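Local atomic coordinates of PHO85 cyclin PHO80 (Saccharomyces cerevisiae, PDB entry 2PMI), a protein that serves as the cyclin partner of the cyclin-dependent kinase PHO85 and holds down phosphate-starvation-responsive genes when phosphate is plentiful. Residues 75-80 with 117-122; 66-71 with 113-118; 18-23 with 242-247; 40-45 with 226-231; 165-170 with 181-186. All coordinates share one frame; numbering follows the deposited sequence.

Contacts 1, 2 and 4 are partly buried, whereas 3 and 5 lie at the surface, on opposite sides of the chain's centre. Contacts 1 and 2 share Leu117 and Thr118, so the chain entering helix 119-134 meets the loop 66-71, and the helix's first turn meets the start of helix 77-86. Contact 4 reaches contact 1 where Leu43 and Val44 pack on Ile77, and joins contact 3 through a probable hydrogen bond from Tyr243 N to Gly229 O. A histidine ring is central to contacts 1 and 2; contact 3 relies on paired backbones, contact 4 on an arginine among carbonyls, and contact 5, beside another protein chain, on a salt bridge.

Contact 1: 75-80 with 117-122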
# COMPACT_ATOMS: atom_id res chain seq x y z
N ILE B 75 -21.20 19.82 19.76
CA ILE B 75 -20.09 19.04 20.27
C ILE B 75 -18.74 19.64 19.87
O ILE B 75 -18.51 19.92 18.70
CB ILE B 75 -20.14 17.60 19.74
CG1 ILE B 75 -18.95 16.81 20.31
CG2 ILE B 75 -20.12 17.62 18.21
CD1 ILE B 75 -19.01 15.30 20.06
N SER B 76 -17.86 19.81 20.84
CA SER B 76 -16.55 20.36 20.57
C SER B 76 -15.81 19.45 19.60
O SER B 76 -16.18 18.29 19.41
CB SER B 76 -15.73 20.47 21.85
OG SER B 76 -15.14 19.23 22.18
N ILE B 77 -14.75 19.99 19.01
CA ILE B 77 -13.94 19.29 18.03
C ILE B 77 -13.30 18.05 18.66
O ILE B 77 -13.37 16.96 18.10
CB ILE B 77 -12.85 20.24 17.47
CG1 ILE B 77 -12.51 19.86 16.04
CG2 ILE B 77 -11.60 20.22 18.34
CD1 ILE B 77 -13.68 20.02 15.10
N PHE B 78 -12.71 18.25 19.84
CA PHE B 78 -12.04 17.19 20.60
C PHE B 78 -12.98 16.06 21.01
O PHE B 78 -12.65 14.88 20.88
CB PHE B 78 -11.39 17.79 21.85
CG PHE B 78 -10.66 16.79 22.69
CD1 PHE B 78 -9.47 16.22 22.23
CD2 PHE B 78 -11.17 16.40 23.92
CE1 PHE B 78 -8.80 15.27 22.99
CE2 PHE B 78 -10.51 15.45 24.70
CZ PHE B 78 -9.32 14.89 24.23
N ASN B 79 -14.15 16.42 21.52
CA ASN B 79 -15.15 15.44 21.93
C ASN B 79 -15.63 14.64 20.73
O ASN B 79 -16.10 13.51 20.88
CB ASN B 79 -16.33 16.15 22.60
CG ASN B 79 -15.93 16.84 23.89
OD1 ASN B 79 -16.67 17.67 24.41
ND2 ASN B 79 -14.76 16.49 24.41
N TYR B 80 -15.51 15.22 19.54
CA TYR B 80 -15.93 14.52 18.33
C TYR B 80 -14.81 13.58 17.86
O TYR B 80 -15.07 12.47 17.39
CB TYR B 80 -16.26 15.50 17.23
CG TYR B 80 -16.86 14.84 16.01
CD1 TYR B 80 -18.08 14.19 16.09
CD2 TYR B 80 -16.22 14.89 14.78
CE1 TYR B 80 -18.66 13.61 14.96
CE2 TYR B 80 -16.79 14.32 13.66
CZ TYR B 80 -18.01 13.68 13.75
OH TYR B 80 -18.60 13.13 12.62
N LEU B 117 -17.02 25.41 10.85
CA LEU B 117 -18.28 25.25 10.17
C LEU B 117 -18.09 24.12 9.18
O LEU B 117 -19.06 23.64 8.58
CB LEU B 117 -18.66 26.53 9.43
CG LEU B 117 -20.15 26.75 9.17
CD1 LEU B 117 -20.91 26.71 10.49
CD2 LEU B 117 -20.35 28.10 8.50
N THR B 118 -16.84 23.69 9.03
CA THR B 118 -16.45 22.61 8.13
C THR B 118 -15.69 21.50 8.84
O THR B 118 -15.73 20.33 8.42
CB THR B 118 -15.54 23.10 7.01
OG1 THR B 118 -14.54 23.99 7.55
CG2 THR B 118 -16.35 23.75 5.92
N ALA B 119 -14.97 21.88 9.89
CA ALA B 119 -14.12 20.97 10.65
C ALA B 119 -14.66 19.54 10.85
O ALA B 119 -14.06 18.59 10.35
CB ALA B 119 -13.77 21.60 11.99
N HIS B 120 -15.76 19.40 11.57
CA HIS B 120 -16.33 18.08 11.83
C HIS B 120 -16.51 17.26 10.59
O HIS B 120 -15.86 16.22 10.42
CB HIS B 120 -17.68 18.20 12.55
CG HIS B 120 -17.58 18.84 13.90
ND1 HIS B 120 -16.53 18.60 14.76
CD2 HIS B 120 -18.41 19.69 14.54
CE1 HIS B 120 -16.72 19.27 15.88
NE2 HIS B 120 -17.85 19.94 15.77
N ARG B 121 -17.41 17.71 9.71
CA ARG B 121 -17.68 16.99 8.47
C ARG B 121 -16.38 16.65 7.76
O ARG B 121 -16.26 15.59 7.16
CB ARG B 121 -18.57 17.82 7.58
CG ARG B 121 -19.87 17.15 7.29
CD ARG B 121 -21.01 18.15 7.30
NE ARG B 121 -22.24 17.46 6.95
CZ ARG B 121 -22.47 16.93 5.75
NH1 ARG B 121 -21.55 17.03 4.80
NH2 ARG B 121 -23.60 16.28 5.52
N PHE B 122 -15.42 17.55 7.83
CA PHE B 122 -14.14 17.28 7.20
C PHE B 122 -13.48 16.12 7.91
O PHE B 122 -13.14 15.11 7.30
CB PHE B 122 -13.19 18.47 7.29
CG PHE B 122 -11.77 18.11 6.95
CD1 PHE B 122 -11.40 17.87 5.62
CD2 PHE B 122 -10.83 17.92 7.96
CE1 PHE B 122 -10.10 17.44 5.30
CE2 PHE B 122 -9.52 17.49 7.65
CZ PHE B 122 -9.16 17.25 6.32
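The rings of His120 and Tyr80 meet at a slant, neither stacked nor edge-to-face, with centroids 5.0 Å apart and planes at 59°. Tyr80 brings CD2 to within 3.7 Å of His120 ND1, while the backbone N of Ile77 lies in the imidazole plane at its edge. The Ile77 CD1 methyl reaches the ND1 and CE1 side of the same ring at an oblique angle. On its other nitrogen the ring is held weakly: His120 NE2 donates to Ile75 O over 3.0 Å, the bond bent to 124°. His120 takes the largest share of the buried surface; with chi1 at -63°, CG beside the backbone N, its ring is carried across to 75-80. These groups join the first turns of helix 77-86 and helix 119-134, two neighbouring members of the all-helical cyclin fold. Ser76 is the N-cap of the first helix, its OG accepting from Asn79 N at 3.1 Å, a capping bond at the start of the turn that carries Ile77 and Tyr80. Next to the imidazole the packing is apolar, Ile77 CD1 lying 3.5 Å from Ala119 CB. Ala119 also touches Ile47 of helix 32-51. Beyond the imidazole, Tyr80 CE2 passes 3.9 Å from His120 O, and Tyr80 OH is hydrogen-bonded to Gly148 O. A bound MES molecule, probably from the crystallisation liquor, lies about 3 Å from the Tyr80 side chain.

Contact 2: 66-71 with 113-118; sequences RYHSKI and TLNSLT
Thr118 CG2 sits over the centre of one face of the His68 imidazole, 3.5 Å from the ring centroid and 13° off the ring normal, a CH-pi contact. The two side chains run side by side and point the same way. At the edge of this ring, near its plane, Leu117 CD2 approaches His68 CD2 to 4.2 Å, its side chain crossing the histidine at about a right angle. The backbones meet alongside: Ser69 N donates to Leu117 O over 3.0 Å, and Thr118 CA makes a CA-H...O contact with Tyr67 O. Leu117, with CG anti to its backbone N at chi1 -155°, also carries CD1 to the main chain of the other segment, 3.7 Å from Ile71 C. Two irregular connections of the cyclin fold are thereby laid together, one leading from helix 32-51 to helix 77-86 and the other from helix 92-108 into helix 119-134, where Thr118 occupies the N-cap position though its side chain makes no capping bond. In the second shell, His68 ND1 is hydrogen-bonded to Thr65 OG1, which would restrain the rotation of the ring against the threonine methyl. Tyr67 keeps its CB 4.1 Å from Thr118 CG2 but sends its ring the other way, to Leu105, Tyr109 and Phe162. Further out, Ser116 OG is hydrogen-bonded to Glu51 OE1 and Leu114 packs on Leu46 and Ile102, tying the 113-118 segment to helices 32-51 and 92-108.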
# COMPACT_ATOMS: atom_id res chain seq x y z
N ARG B 66 -19.18 20.61 0.29
CA ARG B 66 -19.84 19.45 0.88
C ARG B 66 -19.56 19.36 2.37
O ARG B 66 -20.33 18.76 3.12
CB ARG B 66 -19.35 18.16 0.23
CG ARG B 66 -19.77 17.96 -1.20
CD ARG B 66 -21.26 17.71 -1.28
NE ARG B 66 -21.64 17.09 -2.54
CZ ARG B 66 -22.88 16.75 -2.84
NH1 ARG B 66 -23.86 16.99 -1.98
NH2 ARG B 66 -23.15 16.17 -4.01
N TYR B 67 -18.44 19.97 2.79
CA TYR B 67 -18.02 19.92 4.18
C TYR B 67 -18.66 20.96 5.09
O TYR B 67 -18.35 21.03 6.28
CB TYR B 67 -16.50 20.04 4.25
CG TYR B 67 -15.82 19.24 3.18
CD1 TYR B 67 -15.46 19.82 1.96
CD2 TYR B 67 -15.58 17.87 3.34
CE1 TYR B 67 -14.90 19.08 0.94
CE2 TYR B 67 -15.01 17.11 2.31
CZ TYR B 67 -14.68 17.72 1.11
OH TYR B 67 -14.13 16.99 0.09
N HIS B 68 -19.56 21.75 4.53
CA HIS B 68 -20.23 22.77 5.31
C HIS B 68 -21.45 22.25 6.02
O HIS B 68 -22.26 21.53 5.44
CB HIS B 68 -20.64 23.94 4.40
CG HIS B 68 -19.59 24.99 4.26
ND1 HIS B 68 -18.55 24.88 3.36
CD2 HIS B 68 -19.38 26.13 4.95
CE1 HIS B 68 -17.74 25.91 3.52
NE2 HIS B 68 -18.22 26.68 4.47
N SER B 69 -21.59 22.62 7.29
CA SER B 69 -22.74 22.25 8.11
C SER B 69 -23.57 23.53 8.18
O SER B 69 -23.01 24.62 8.07
CB SER B 69 -22.29 21.84 9.51
OG SER B 69 -21.30 20.82 9.44
N LYS B 70 -24.89 23.42 8.37
CA LYS B 70 -25.72 24.62 8.44
C LYS B 70 -25.41 25.55 9.61
O LYS B 70 -25.75 26.74 9.55
CB LYS B 70 -27.21 24.26 8.44
CG LYS B 70 -27.81 24.09 7.04
CD LYS B 70 -29.30 24.46 6.98
CE LYS B 70 -30.17 23.56 7.85
NZ LYS B 70 -31.63 23.92 7.76
N ILE B 71 -24.77 25.03 10.65
CA ILE B 71 -24.41 25.83 11.83
C ILE B 71 -23.41 25.05 12.68
O ILE B 71 -23.39 23.82 12.65
CB ILE B 71 -25.63 26.15 12.74
CG1 ILE B 71 -26.34 24.87 13.13
CG2 ILE B 71 -26.60 27.08 12.03
CD1 ILE B 71 -27.61 25.12 13.88
N THR B 113 -12.19 25.76 3.17
CA THR B 113 -11.38 26.48 4.14
C THR B 113 -11.72 26.02 5.54
O THR B 113 -12.87 26.09 5.97
CB THR B 113 -11.61 27.97 4.04
OG1 THR B 113 -11.36 28.39 2.69
CG2 THR B 113 -10.67 28.69 5.01
N LEU B 114 -10.72 25.53 6.26
CA LEU B 114 -10.94 25.02 7.60
C LEU B 114 -11.42 26.12 8.53
O LEU B 114 -10.69 27.06 8.83
CB LEU B 114 -9.66 24.39 8.16
CG LEU B 114 -9.74 23.87 9.60
CD1 LEU B 114 -10.77 22.77 9.70
CD2 LEU B 114 -8.38 23.36 10.04
N ASN B 115 -12.66 26.00 8.96
CA ASN B 115 -13.21 26.97 9.89
C ASN B 115 -14.26 26.20 10.69
O ASN B 115 -14.72 25.14 10.26
CB ASN B 115 -13.83 28.16 9.15
CG ASN B 115 -15.01 27.78 8.28
OD1 ASN B 115 -16.03 27.29 8.76
ND2 ASN B 115 -14.89 28.02 6.99
N SER B 116 -14.62 26.74 11.85
CA SER B 116 -15.59 26.08 12.69
C SER B 116 -16.96 25.99 12.04
O SER B 116 -17.95 26.44 12.61
CB SER B 116 -15.71 26.81 14.03
OG SER B 116 -16.44 28.00 13.88
N LEU B 117 -17.02 25.41 10.85
CA LEU B 117 -18.28 25.25 10.17
C LEU B 117 -18.09 24.12 9.18
O LEU B 117 -19.06 23.64 8.58
CB LEU B 117 -18.66 26.53 9.43
CG LEU B 117 -20.15 26.75 9.17
CD1 LEU B 117 -20.91 26.71 10.49
CD2 LEU B 117 -20.35 28.10 8.50
N THR B 118 -16.84 23.69 9.03
CA THR B 118 -16.45 22.61 8.13
C THR B 118 -15.69 21.50 8.84
O THR B 118 -15.73 20.33 8.42
CB THR B 118 -15.54 23.10 7.01
OG1 THR B 118 -14.54 23.99 7.55
CG2 THR B 118 -16.35 23.75 5.92

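Contact 3: 18-23 with 242-247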
# COMPACT_ATOMS: atom_id res chain seq x y z
N ILE B 18 0.33 23.29 35.94
CA ILE B 18 -0.16 22.19 35.11
C ILE B 18 0.88 21.12 34.79
O ILE B 18 2.06 21.42 34.63
CB ILE B 18 -0.72 22.72 33.79
CG1 ILE B 18 0.17 23.85 33.27
CG2 ILE B 18 -2.15 23.20 33.98
CD1 ILE B 18 -0.37 24.54 32.04
N PRO B 19 0.45 19.85 34.70
CA PRO B 19 1.30 18.69 34.41
C PRO B 19 2.27 19.01 33.26
O PRO B 19 2.15 20.06 32.63
CB PRO B 19 0.30 17.61 34.03
CG PRO B 19 -0.88 17.93 34.88
CD PRO B 19 -0.97 19.44 34.78
N LYS B 20 3.21 18.10 32.99
CA LYS B 20 4.17 18.34 31.91
C LYS B 20 4.72 17.06 31.30
O LYS B 20 5.87 16.72 31.51
CB LYS B 20 5.34 19.18 32.42
CG LYS B 20 6.32 19.59 31.34
CD LYS B 20 7.43 20.46 31.90
CE LYS B 20 8.51 20.75 30.88
NZ LYS B 20 9.67 21.43 31.52
N VAL B 21 3.88 16.38 30.53
CA VAL B 21 4.29 15.13 29.88
C VAL B 21 5.35 15.37 28.81
O VAL B 21 5.36 16.39 28.15
CB VAL B 21 3.07 14.45 29.22
CG1 VAL B 21 2.16 15.51 28.64
CG2 VAL B 21 3.52 13.50 28.12
N ILE B 22 6.26 14.41 28.66
CA ILE B 22 7.33 14.48 27.67
C ILE B 22 7.05 13.40 26.65
O ILE B 22 7.06 12.23 26.99
CB ILE B 22 8.70 14.20 28.29
CG1 ILE B 22 9.05 15.31 29.28
CG2 ILE B 22 9.75 14.07 27.18
CD1 ILE B 22 10.17 14.92 30.26
N LEU B 23 6.82 13.79 25.40
CA LEU B 23 6.50 12.85 24.33
C LEU B 23 7.71 12.20 23.67
O LEU B 23 8.82 12.72 23.75
CB LEU B 23 5.68 13.57 23.25
CG LEU B 23 4.38 14.26 23.70
CD1 LEU B 23 4.12 15.44 22.77
CD2 LEU B 23 3.22 13.27 23.71
N ASP B 242 0.78 20.16 29.31
CA ASP B 242 1.87 20.84 28.61
C ASP B 242 2.77 19.80 27.96
O ASP B 242 3.61 19.21 28.64
CB ASP B 242 2.72 21.66 29.59
CG ASP B 242 2.13 23.01 29.91
OD1 ASP B 242 1.42 23.57 29.04
OD2 ASP B 242 2.39 23.54 31.01
N TYR B 243 2.62 19.58 26.66
CA TYR B 243 3.45 18.58 25.99
C TYR B 243 4.79 19.11 25.52
O TYR B 243 4.86 19.98 24.66
CB TYR B 243 2.73 17.97 24.79
CG TYR B 243 1.46 17.25 25.14
CD1 TYR B 243 0.26 17.95 25.30
CD2 TYR B 243 1.45 15.87 25.31
CE1 TYR B 243 -0.92 17.29 25.61
CE2 TYR B 243 0.27 15.19 25.62
CZ TYR B 243 -0.91 15.91 25.77
OH TYR B 243 -2.08 15.25 26.07
N VAL B 244 5.85 18.54 26.08
CA VAL B 244 7.22 18.92 25.76
C VAL B 244 7.88 17.81 24.95
O VAL B 244 8.05 16.69 25.44
CB VAL B 244 8.05 19.12 27.05
CG1 VAL B 244 9.50 19.46 26.69
CG2 VAL B 244 7.42 20.21 27.91
N LEU B 245 8.27 18.12 23.72
CA LEU B 245 8.91 17.12 22.88
C LEU B 245 10.42 17.27 23.00
O LEU B 245 10.97 18.31 22.66
CB LEU B 245 8.45 17.26 21.43
CG LEU B 245 8.99 16.34 20.33
CD1 LEU B 245 8.82 14.88 20.70
CD2 LEU B 245 8.25 16.62 19.04
N PRO B 246 11.11 16.23 23.49
CA PRO B 246 12.57 16.18 23.67
C PRO B 246 13.31 17.05 22.66
O PRO B 246 13.13 16.90 21.45
CB PRO B 246 12.87 14.71 23.50
CG PRO B 246 11.71 14.10 24.21
CD PRO B 246 10.53 14.90 23.72
N PRO B 247 14.18 17.95 23.15
CA PRO B 247 14.98 18.86 22.33
C PRO B 247 15.71 18.19 21.17
O PRO B 247 15.65 16.95 21.07
CB PRO B 247 15.93 19.49 23.33
CG PRO B 247 15.13 19.48 24.61
CD PRO B 247 14.53 18.09 24.58
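Leu23, Asp242 and Val244 bury the most surface where the two ends of the modelled chain run together in a single parallel beta bridge, Ile22 with Val244. Val244 carries the backbone pairing: its N donates almost straight (179°) to Val21 O at 3.0 Å, and its O accepts from Leu23 N at 3.2 Å, the donor lying above the carbonyl plane. Its CG2 lies 3.7 Å from Lys20 CG, along an extended lysine chain that crosses it at a slant. Leu23 crosses Tyr243 obliquely, with CD1 3.5 Å from Tyr243 CB and CD2 close to Tyr243 CD2; beyond, it packs on Tyr221 and Val225, which binds the pair to helix 216-227. Asp242 crosses Ile18 at about a right angle, Asp242 CG 3.6 Å from Ile18 CD1, and its OD1 accepts from Phe231 N. Tyr243 OH is hydrogen-bonded to Asp34, and Val21 CG1 makes a CH-pi contact over one face of the ring, 3.9 Å from the Tyr243 ring centroid.

Contact 4: 40-45 with 226-231; sequences SRMLVS and QLVGSF
Arg41 and Val228 dominate a partly buried contact in which one flank of helix 32-51 of the cyclin fold receives the chain just as it leaves helix 216-227. Val228 is the first residue past that helix to drop helical backbone angles, and its two methyls straddle the neighbouring turn: Val228 CG1 is 3.6 Å from Met42 CA, and Val228 CG2 lies 3.8 Å from Arg41 CB. Met42 crosses the valine at about a right angle, and its bend at chi2 brings SD to 3.7 Å from Leu227 CD1. Arg41 instead stretches out from CG to NE, placing its guanidinium among main-chain carbonyls. NH1 donates to Val228 O over 3.2 Å at 144°, in the carbonyl plane though tilted 24° from the guanidinium plane; Gly229 O also lies at the guanidinium edge, 3.1 Å from Arg41 NH1. Phe231 CA covers one face of the group, and Arg41 NH2 comes to the edge of the phenyl ring, 3.4 Å from Phe231 CD2, with the flat groups 44° apart. The same NH2 is hydrogen-bonded to Val241 O and Arg239 O, so Arg41 gathers carbonyls from two points along the chain that follows helix 216-227. Through this one arginine and the valine beside it, the segment that follows helix 216-227 is bonded and packed against helix 32-51 of the all-helical cyclin fold.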
# COMPACT_ATOMS: atom_id res chain seq x y z
N SER B 40 -6.42 18.26 17.95
CA SER B 40 -7.60 19.09 18.17
C SER B 40 -7.24 20.54 18.47
O SER B 40 -7.87 21.48 17.97
CB SER B 40 -8.42 18.52 19.32
OG SER B 40 -8.88 17.22 18.98
N ARG B 41 -6.23 20.73 19.32
CA ARG B 41 -5.78 22.06 19.69
C ARG B 41 -5.41 22.80 18.42
O ARG B 41 -5.94 23.87 18.12
CB ARG B 41 -4.56 21.99 20.61
CG ARG B 41 -4.85 21.53 22.03
CD ARG B 41 -3.55 21.41 22.83
NE ARG B 41 -3.78 21.33 24.27
CZ ARG B 41 -2.81 21.25 25.18
NH1 ARG B 41 -1.53 21.23 24.79
NH2 ARG B 41 -3.10 21.20 26.47
N MET B 42 -4.48 22.22 17.67
CA MET B 42 -4.04 22.81 16.43
C MET B 42 -5.25 23.14 15.55
O MET B 42 -5.31 24.20 14.92
CB MET B 42 -3.14 21.83 15.69
CG MET B 42 -2.66 22.34 14.36
SD MET B 42 -1.69 23.83 14.61
CE MET B 42 -0.16 23.09 15.14
N LEU B 43 -6.20 22.21 15.52
CA LEU B 43 -7.39 22.33 14.71
C LEU B 43 -8.31 23.51 15.03
O LEU B 43 -8.90 24.10 14.13
CB LEU B 43 -8.18 21.02 14.78
CG LEU B 43 -8.79 20.59 13.45
CD1 LEU B 43 -7.67 20.28 12.49
CD2 LEU B 43 -9.70 19.39 13.64
N VAL B 44 -8.47 23.86 16.31
CA VAL B 44 -9.33 24.99 16.66
C VAL B 44 -8.52 26.26 16.54
O VAL B 44 -9.07 27.36 16.48
CB VAL B 44 -9.89 24.92 18.09
CG1 VAL B 44 -10.90 23.82 18.17
CG2 VAL B 44 -8.79 24.69 19.07
N SER B 45 -7.20 26.11 16.50
CA SER B 45 -6.31 27.25 16.38
C SER B 45 -6.42 27.76 14.94
O SER B 45 -6.54 28.96 14.70
CB SER B 45 -4.88 26.82 16.69
OG SER B 45 -3.97 27.89 16.51
N GLN B 226 5.41 21.84 18.75
CA GLN B 226 6.09 23.12 18.81
C GLN B 226 5.05 24.24 18.81
O GLN B 226 5.23 25.25 19.47
CB GLN B 226 7.03 23.29 17.62
CG GLN B 226 7.81 24.59 17.65
CD GLN B 226 8.58 24.84 16.37
OE1 GLN B 226 7.99 25.06 15.30
NE2 GLN B 226 9.91 24.81 16.46
N LEU B 227 3.97 24.03 18.08
CA LEU B 227 2.93 25.05 17.99
C LEU B 227 1.99 25.10 19.17
O LEU B 227 2.09 25.98 20.01
CB LEU B 227 2.12 24.88 16.70
CG LEU B 227 2.59 25.65 15.46
CD1 LEU B 227 1.55 25.52 14.34
CD2 LEU B 227 2.80 27.10 15.81
N VAL B 228 1.05 24.15 19.20
CA VAL B 228 0.05 24.08 20.25
C VAL B 228 0.48 23.15 21.37
O VAL B 228 -0.36 22.64 22.13
CB VAL B 228 -1.29 23.58 19.67
CG1 VAL B 228 -1.80 24.58 18.63
CG2 VAL B 228 -1.11 22.20 19.02
N GLY B 229 1.79 22.92 21.47
CA GLY B 229 2.32 22.05 22.51
C GLY B 229 1.98 22.51 23.91
O GLY B 229 1.58 21.71 24.76
N SER B 230 2.14 23.80 24.17
CA SER B 230 1.82 24.34 25.48
C SER B 230 0.32 24.48 25.61
O SER B 230 -0.42 24.36 24.63
CB SER B 230 2.47 25.71 25.67
OG SER B 230 3.86 25.62 25.49
N PHE B 231 -0.13 24.73 26.83
CA PHE B 231 -1.54 24.89 27.14
C PHE B 231 -2.00 26.31 26.74
O PHE B 231 -2.67 27.00 27.52
CB PHE B 231 -1.70 24.66 28.65
CG PHE B 231 -3.12 24.61 29.12
CD1 PHE B 231 -3.52 25.35 30.23
CD2 PHE B 231 -4.06 23.80 28.48
CE1 PHE B 231 -4.83 25.28 30.71
CE2 PHE B 231 -5.37 23.72 28.95
CZ PHE B 231 -5.76 24.46 30.06

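Contact 5: 165-170 with 181-186; sequences RVNYRI and SIEQKQ
Arg169 and Glu183 form a salt bridge, their side chains crossing obliquely, just past a Schellman motif that ends helix 152-164 of the cyclin fold with Asn167, at positive phi, as its C-prime residue. Their flat groups stand nearly perpendicular, at 81°: Glu183 OE1 lies in the guanidinium plane at its edge and is met nearly along its own C-O axis by Arg169 NH1, 3.1 Å away at 165°. Glu183 reaches over as an extended chain from helix 176-183, whereas Arg169 bends at chi2 and chi3 to turn back to it. Glu183 OE2 has a salt bridge to a basic side chain of another protein chain, so the carboxylate is shared across the interface. The Asn167 amide crosses this carboxylate obliquely, planes 43° apart; Asn167 OD1 and Glu183 OE2, 3.2 Å apart, are both acceptors and do not bond. Asn167 ND2 makes a weak hydrogen bond back to Lys164 O. Gln184, bent at chi2, carries its NE2 to 3.8 Å from Arg165 O.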
# COMPACT_ATOMS: atom_id res chain seq x y z
N ARG B 165 -11.37 15.74 -5.51
CA ARG B 165 -10.62 16.96 -5.39
C ARG B 165 -9.16 16.78 -5.08
O ARG B 165 -8.42 17.75 -4.95
CB ARG B 165 -11.25 17.83 -4.31
CG ARG B 165 -12.64 18.26 -4.66
CD ARG B 165 -13.22 19.14 -3.61
NE ARG B 165 -14.61 19.44 -3.94
CZ ARG B 165 -15.00 20.16 -4.99
NH1 ARG B 165 -14.10 20.66 -5.83
NH2 ARG B 165 -16.30 20.36 -5.20
N VAL B 166 -8.72 15.53 -4.99
CA VAL B 166 -7.34 15.25 -4.64
C VAL B 166 -6.72 14.27 -5.62
O VAL B 166 -5.51 14.04 -5.60
CB VAL B 166 -7.24 14.65 -3.22
CG1 VAL B 166 -5.80 14.32 -2.89
CG2 VAL B 166 -7.80 15.62 -2.19
N ASN B 167 -7.57 13.71 -6.47
CA ASN B 167 -7.14 12.73 -7.47
C ASN B 167 -6.48 11.53 -6.79
O ASN B 167 -5.44 11.04 -7.21
CB ASN B 167 -6.18 13.37 -8.48
CG ASN B 167 -6.88 14.34 -9.43
OD1 ASN B 167 -6.26 14.93 -10.31
ND2 ASN B 167 -8.19 14.51 -9.24
N TYR B 168 -7.13 11.07 -5.72
CA TYR B 168 -6.66 9.93 -4.94
C TYR B 168 -5.20 10.06 -4.55
O TYR B 168 -4.47 9.07 -4.55
CB TYR B 168 -6.87 8.64 -5.73
CG TYR B 168 -8.29 8.48 -6.18
CD1 TYR B 168 -8.79 9.21 -7.25
CD2 TYR B 168 -9.16 7.64 -5.50
CE1 TYR B 168 -10.11 9.11 -7.63
CE2 TYR B 168 -10.49 7.53 -5.88
CZ TYR B 168 -10.96 8.27 -6.95
OH TYR B 168 -12.27 8.17 -7.34
N ARG B 169 -4.77 11.27 -4.20
CA ARG B 169 -3.38 11.50 -3.81
C ARG B 169 -3.32 11.68 -2.31
O ARG B 169 -2.94 12.73 -1.79
CB ARG B 169 -2.83 12.73 -4.53
CG ARG B 169 -2.86 12.56 -6.04
CD ARG B 169 -1.67 13.21 -6.69
NE ARG B 169 -0.39 12.77 -6.14
CZ ARG B 169 0.60 12.26 -6.88
NH1 ARG B 169 0.45 12.12 -8.19
NH2 ARG B 169 1.74 11.91 -6.31
N ILE B 170 -3.71 10.60 -1.64
CA ILE B 170 -3.81 10.51 -0.20
C ILE B 170 -2.57 10.04 0.56
O ILE B 170 -2.56 10.12 1.79
CB ILE B 170 -4.92 9.55 0.15
CG1 ILE B 170 -4.57 8.17 -0.44
CG2 ILE B 170 -6.23 10.05 -0.40
CD1 ILE B 170 -5.61 7.11 -0.28
N SER B 181 -1.08 19.51 -6.58
CA SER B 181 -1.33 20.86 -7.12
C SER B 181 -1.24 20.80 -8.63
O SER B 181 -2.20 21.09 -9.35
CB SER B 181 -0.29 21.84 -6.60
OG SER B 181 -0.82 22.59 -5.53
N ILE B 182 -0.07 20.42 -9.11
CA ILE B 182 0.18 20.28 -10.52
C ILE B 182 -0.93 19.46 -11.18
O ILE B 182 -1.69 19.96 -12.00
CB ILE B 182 1.54 19.60 -10.72
CG1 ILE B 182 2.62 20.52 -10.15
CG2 ILE B 182 1.75 19.23 -12.18
CD1 ILE B 182 4.02 20.04 -10.35
N GLU B 183 -1.03 18.19 -10.80
CA GLU B 183 -2.03 17.30 -11.38
C GLU B 183 -3.43 17.90 -11.48
O GLU B 183 -4.28 17.36 -12.19
CB GLU B 183 -2.10 16.00 -10.60
CG GLU B 183 -2.77 14.88 -11.37
CD GLU B 183 -2.83 13.59 -10.58
OE1 GLU B 183 -1.88 13.32 -9.79
OE2 GLU B 183 -3.82 12.85 -10.76
N GLN B 184 -3.67 19.00 -10.79
CA GLN B 184 -4.98 19.62 -10.82
C GLN B 184 -5.34 19.99 -12.25
O GLN B 184 -4.51 19.85 -13.15
CB GLN B 184 -4.99 20.88 -9.95
CG GLN B 184 -6.34 21.21 -9.40
CD GLN B 184 -6.85 20.13 -8.48
OE1 GLN B 184 -7.03 18.98 -8.88
NE2 GLN B 184 -7.08 20.49 -7.22
N LYS B 185 -6.58 20.44 -12.45
CA LYS B 185 -7.05 20.88 -13.77
C LYS B 185 -6.40 22.24 -13.91
O LYS B 185 -6.58 23.10 -13.04
CB LYS B 185 -8.57 21.04 -13.80
N GLN B 186 -5.65 22.47 -14.98
CA GLN B 186 -4.98 23.76 -15.10
C GLN B 186 -5.53 24.77 -16.11
O GLN B 186 -5.84 24.43 -17.25
CB GLN B 186 -3.49 23.51 -15.36
CG GLN B 186 -2.85 22.53 -14.38
CD GLN B 186 -2.84 23.03 -12.93
OE1 GLN B 186 -1.80 23.42 -12.39
NE2 GLN B 186 -4.01 23.02 -12.29